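Succinate dehydrogenase subunit A (PDB 7D6V) is the FAD-binding flavoprotein subunit of succinate dehydrogenase Sdh1 and probably oxidises succinate to fumarate, passing the electrons on to the iron-sulfur subunit. Local coordinates at residues A23-R28 with Q145-S150; S150-D155 with A164-F169. All blocks are in the same frame, centred on the assembly; numbering follows the deposited sequence.

Contact 1 of 2, residues A23-R28 with Q145-S150; sequences AVIEAR and QQKIVS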
# COMPACT_ATOMS: atom_id res chain seq x y z
N ALA A 23 -16.33 13.80 2.16
CA ALA A 23 -17.16 14.70 2.94
C ALA A 23 -16.37 15.90 3.44
O ALA A 23 -16.88 17.03 3.44
CB ALA A 23 -17.78 13.95 4.12
N VAL A 24 -15.13 15.68 3.87
CA VAL A 24 -14.29 16.79 4.33
C VAL A 24 -14.04 17.77 3.20
O VAL A 24 -14.13 19.00 3.38
CB VAL A 24 -12.98 16.25 4.92
CG1 VAL A 24 -12.04 17.40 5.25
CG2 VAL A 24 -13.26 15.42 6.14
N ILE A 25 -13.71 17.26 2.02
CA ILE A 25 -13.46 18.13 0.87
C ILE A 25 -14.70 18.94 0.54
O ILE A 25 -14.63 20.16 0.32
CB ILE A 25 -12.99 17.30 -0.34
CG1 ILE A 25 -11.64 16.65 -0.04
CG2 ILE A 25 -12.88 18.17 -1.57
CD1 ILE A 25 -11.28 15.54 -0.98
N GLU A 26 -15.87 18.29 0.53
CA GLU A 26 -17.10 19.00 0.20
C GLU A 26 -17.43 20.07 1.24
O GLU A 26 -17.81 21.20 0.89
CB GLU A 26 -18.25 18.01 0.08
CG GLU A 26 -19.60 18.64 -0.18
CD GLU A 26 -19.74 19.19 -1.59
OE1 GLU A 26 -18.84 18.95 -2.42
OE2 GLU A 26 -20.75 19.87 -1.86
N ALA A 27 -17.29 19.74 2.53
CA ALA A 27 -17.60 20.70 3.58
C ALA A 27 -16.66 21.89 3.53
O ALA A 27 -17.07 23.03 3.78
CB ALA A 27 -17.54 20.02 4.94
N ARG A 28 -15.38 21.66 3.23
CA ARG A 28 -14.45 22.78 3.07
C ARG A 28 -14.83 23.63 1.87
O ARG A 28 -14.71 24.86 1.91
CB ARG A 28 -13.02 22.28 2.95
CG ARG A 28 -11.97 23.37 3.12
CD ARG A 28 -11.48 23.87 1.78
NE ARG A 28 -10.30 24.72 1.89
CZ ARG A 28 -9.80 25.43 0.88
NH1 ARG A 28 -10.39 25.39 -0.31
NH2 ARG A 28 -8.72 26.17 1.06
N GLN A 145 -6.41 12.06 0.18
CA GLN A 145 -5.51 12.61 1.18
C GLN A 145 -4.64 13.73 0.61
O GLN A 145 -4.44 14.78 1.24
CB GLN A 145 -4.65 11.49 1.76
CG GLN A 145 -3.37 11.91 2.42
CD GLN A 145 -2.44 10.74 2.66
OE1 GLN A 145 -2.67 9.65 2.16
NE2 GLN A 145 -1.39 10.97 3.44
N GLN A 146 -4.13 13.54 -0.61
CA GLN A 146 -3.32 14.57 -1.23
C GLN A 146 -4.15 15.79 -1.62
O GLN A 146 -3.64 16.91 -1.60
CB GLN A 146 -2.59 14.00 -2.45
CG GLN A 146 -1.48 13.04 -2.07
CD GLN A 146 -1.06 12.14 -3.21
OE1 GLN A 146 -1.69 12.14 -4.27
NE2 GLN A 146 -0.01 11.38 -3.00
N LYS A 147 -5.43 15.59 -1.94
CA LYS A 147 -6.31 16.73 -2.17
C LYS A 147 -6.53 17.52 -0.89
O LYS A 147 -6.57 18.76 -0.92
CB LYS A 147 -7.64 16.24 -2.75
CG LYS A 147 -8.67 17.33 -2.95
CD LYS A 147 -8.20 18.37 -3.94
CE LYS A 147 -9.27 19.42 -4.17
NZ LYS A 147 -8.77 20.55 -4.99
N ILE A 148 -6.66 16.83 0.24
CA ILE A 148 -6.74 17.52 1.53
C ILE A 148 -5.48 18.34 1.78
O ILE A 148 -5.54 19.50 2.22
CB ILE A 148 -6.98 16.51 2.67
CG1 ILE A 148 -8.28 15.73 2.45
CG2 ILE A 148 -6.98 17.21 4.02
CD1 ILE A 148 -9.51 16.49 2.86
N VAL A 149 -4.32 17.75 1.51
CA VAL A 149 -3.06 18.45 1.74
C VAL A 149 -2.96 19.67 0.83
O VAL A 149 -2.48 20.74 1.24
CB VAL A 149 -1.87 17.49 1.55
CG1 VAL A 149 -0.57 18.27 1.50
CG2 VAL A 149 -1.84 16.48 2.67
N SER A 150 -3.41 19.54 -0.42
CA SER A 150 -3.44 20.68 -1.33
C SER A 150 -4.35 21.79 -0.81
O SER A 150 -4.00 22.98 -0.89
CB SER A 150 -3.91 20.21 -2.71
OG SER A 150 -3.98 21.29 -3.63

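Contact 2 of 2, residues S150-D155 with A164-F169; sequences SLQQED and ARIRVF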
# COMPACT_ATOMS: atom_id res chain seq x y z
N SER A 150 -3.41 19.54 -0.42
CA SER A 150 -3.44 20.68 -1.33
C SER A 150 -4.35 21.79 -0.81
O SER A 150 -4.00 22.98 -0.89
CB SER A 150 -3.91 20.21 -2.71
OG SER A 150 -3.98 21.29 -3.63
N LEU A 151 -5.52 21.42 -0.29
CA LEU A 151 -6.44 22.42 0.22
C LEU A 151 -5.84 23.16 1.41
O LEU A 151 -5.99 24.39 1.53
CB LEU A 151 -7.76 21.77 0.60
CG LEU A 151 -8.63 21.33 -0.58
CD1 LEU A 151 -9.84 20.54 -0.12
CD2 LEU A 151 -9.05 22.52 -1.40
N GLN A 152 -5.14 22.45 2.29
CA GLN A 152 -4.53 23.18 3.40
C GLN A 152 -3.28 23.95 2.98
O GLN A 152 -2.92 24.92 3.64
CB GLN A 152 -4.21 22.25 4.57
CG GLN A 152 -3.63 20.91 4.26
CD GLN A 152 -3.72 19.98 5.45
OE1 GLN A 152 -4.44 20.25 6.40
NE2 GLN A 152 -2.99 18.87 5.39
N GLN A 153 -2.62 23.57 1.88
CA GLN A 153 -1.59 24.44 1.31
C GLN A 153 -2.19 25.75 0.82
O GLN A 153 -1.61 26.83 1.02
CB GLN A 153 -0.87 23.73 0.17
CG GLN A 153 0.17 22.72 0.63
CD GLN A 153 0.62 21.80 -0.48
OE1 GLN A 153 -0.01 21.74 -1.54
NE2 GLN A 153 1.71 21.09 -0.25
N GLU A 154 -3.36 25.68 0.18
CA GLU A 154 -4.06 26.91 -0.21
C GLU A 154 -4.44 27.73 1.01
O GLU A 154 -4.35 28.96 1.00
CB GLU A 154 -5.30 26.57 -1.04
CG GLU A 154 -5.05 25.73 -2.27
CD GLU A 154 -6.32 25.17 -2.86
OE1 GLU A 154 -7.33 25.91 -2.90
OE2 GLU A 154 -6.32 23.99 -3.28
N ASP A 155 -4.90 27.06 2.07
CA ASP A 155 -5.21 27.76 3.31
C ASP A 155 -3.98 28.44 3.90
O ASP A 155 -4.06 29.55 4.43
CB ASP A 155 -5.82 26.80 4.33
CG ASP A 155 -7.21 26.35 3.95
OD1 ASP A 155 -7.90 27.10 3.23
OD2 ASP A 155 -7.62 25.25 4.37
N ALA A 164 -6.18 26.26 9.08
CA ALA A 164 -7.15 27.33 9.27
C ALA A 164 -8.57 26.84 9.04
O ALA A 164 -9.50 27.27 9.74
CB ALA A 164 -6.83 28.50 8.34
N ARG A 165 -8.77 25.95 8.07
CA ARG A 165 -10.09 25.41 7.78
C ARG A 165 -10.19 23.90 7.94
O ARG A 165 -11.28 23.41 8.23
CB ARG A 165 -10.52 25.77 6.34
CG ARG A 165 -10.25 27.20 5.93
CD ARG A 165 -10.86 28.20 6.90
NE ARG A 165 -12.31 28.18 6.88
CZ ARG A 165 -13.07 28.97 7.62
NH1 ARG A 165 -12.51 29.84 8.45
NH2 ARG A 165 -14.39 28.90 7.55
N ILE A 166 -9.11 23.16 7.75
CA ILE A 166 -9.11 21.71 7.86
C ILE A 166 -7.98 21.29 8.78
O ILE A 166 -6.82 21.63 8.53
CB ILE A 166 -8.96 21.01 6.49
CG1 ILE A 166 -10.21 21.21 5.64
CG2 ILE A 166 -8.70 19.53 6.68
CD1 ILE A 166 -10.12 20.52 4.30
N ARG A 167 -8.31 20.54 9.83
CA ARG A 167 -7.32 19.93 10.70
C ARG A 167 -7.59 18.44 10.80
O ARG A 167 -8.74 18.02 10.92
CB ARG A 167 -7.32 20.56 12.09
CG ARG A 167 -6.14 20.14 12.94
CD ARG A 167 -6.04 20.95 14.21
NE ARG A 167 -5.07 20.37 15.13
CZ ARG A 167 -4.82 20.84 16.34
NH1 ARG A 167 -5.47 21.91 16.79
NH2 ARG A 167 -3.92 20.25 17.11
N VAL A 168 -6.52 17.65 10.73
CA VAL A 168 -6.61 16.19 10.80
C VAL A 168 -6.11 15.74 12.16
O VAL A 168 -5.03 16.13 12.60
CB VAL A 168 -5.80 15.53 9.67
CG1 VAL A 168 -6.00 14.02 9.69
CG2 VAL A 168 -6.19 16.10 8.32
N PHE A 169 -6.91 14.91 12.83
CA PHE A 169 -6.56 14.33 14.12
C PHE A 169 -6.46 12.82 13.93
O PHE A 169 -7.44 12.09 14.14
CB PHE A 169 -7.59 14.67 15.21
CG PHE A 169 -7.81 16.14 15.42
CD1 PHE A 169 -7.31 16.77 16.54
CD2 PHE A 169 -8.55 16.88 14.52
CE1 PHE A 169 -7.52 18.11 16.75
CE2 PHE A 169 -8.77 18.23 14.73
CZ PHE A 169 -8.25 18.84 15.85

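Contact 1 of 2, residues A23-R28 with Q145-S150
Val-24 and Ile-25 on helix 18-30 pack against Lys-147 and Ile-148 on helix 136-159, joining two helices of the Rossmann-type FAD-binding domain. Helix 18-30 connects strand 11-14 to strand 34-37 and carries the end of a probable GxGxxG dinucleotide-binding sequence. The helices run in nearly the same direction, their local axes 27° apart and 10.4 Å at closest approach. No hydrogen bond spans the gap, and the buried patch is small.

Its centre is purely aliphatic. CB of Ile-148 is not directed at helix 18-30, but the turn at chi2 (-80°) carries CD1 across, so that this one methyl group makes both of its contacts with helix 18-30. CG1 of Val-24 lies 3.6 Å from Ile-148 CD1, the two side chains meeting at about a right angle. On the neighbouring residue, Ile-25 CG1 is likewise 3.6 Å from Ile-148 CD1. The methyl group thus sits against two consecutive residues of helix 18-30. Val-24 also packs on Val-34 and Val-36 of strand 34-37 in the parallel sheet.

The second kind of contact uses the aliphatic part of a charged residue. Ile-25 is extended beyond CG1 (chi2 164°) and carries its terminal methyl to the base of Lys-147 rather than to the ammonium group. That group also stays well separated from the guanidinium of Arg-28. On another side of helix 136-159, Gln-145 and Gln-146 hydrogen-bond to Glu-147 and Arg-143 of the iron-sulfur subunit, so the helix lies between the flavoprotein core and its partner chain. At the lysine, Ile-25 CD1 lies 3.7 Å from Lys-147 CG and 4.1 Å from Lys-147 CB.

Contact 2 of 2, residues S150-D155 with A164-F169
Asp-155 and Arg-165 make the more closely packed part of this contact, where helix 136-159 meets the residues leading into strand 166-169. The carboxylate of Asp-155 meets the aliphatic base of Arg-165, not its guanidinium: Asp-155 OD2 lies 3.5 Å from Arg-165 CB, and Asp-155 OD1 is 3.6 Å from Arg-165 CG. The side chains cross at about a right angle, their flat groups 73° apart. Bends at chi2 (-54°) and chi3 lead the outer end of the partly exposed arginine away from the helix, leaving Arg-165 NE 5.8 Å from Asp-155 OD1, too far for a salt bridge. The buried carboxylate is instead paired with Arg-28 of helix 18-30, which probably favours its ionised form. Ala-164 adds a lighter contact, its CB 4.5 Å from Asp-155 CB.

Leu-151 and Ile-166 fit more loosely, their CD1 atoms 4.4 Å apart, although both residues are buried and each also packs on helix 18-30. Gln-152, extended beyond CG, brings its OE1 to the backbone O of Ile-166, 3.5 Å away; both are acceptors and no hydrogen bond joins them. Gln-152 also packs on Arg-113 of the iron-sulfur subunit.

Arg-165 and Arg-167 make backbone hydrogen bonds to strand 34-37. After the helix the chain turns back through a short connection, and the local axes of segment 150-155 and strand 166-169 lie 130° apart. The helix thus packs on the face of the parallel sheet at its edge strand 166-169, in the layered alpha/beta arrangement of a Rossmann-type FAD-binding domain.

Contacts 1 and 2 lie in series along helix 136-159, share Ser-150 and have centres about 8 Å apart. In chain order, helix 18-30 comes first, then helix 136-159, and strand 166-169 follows as an edge strand of the five-stranded parallel sheet, next to strand 34-37. The contacts also meet directly: Ile-166 CD1 of contact 2 is 3.6 Å from Arg-28 CG and 3.8 Å from Val-24 CG1 of contact 1. The two helices and the edge strand therefore share one apolar layer. Together the contacts join the long helix, which also borders the iron-sulfur subunit, to helix 18-30 and the parallel sheet within the FAD-binding domain; the side chain of Val-24 lies about 10 Å from the bound FAD.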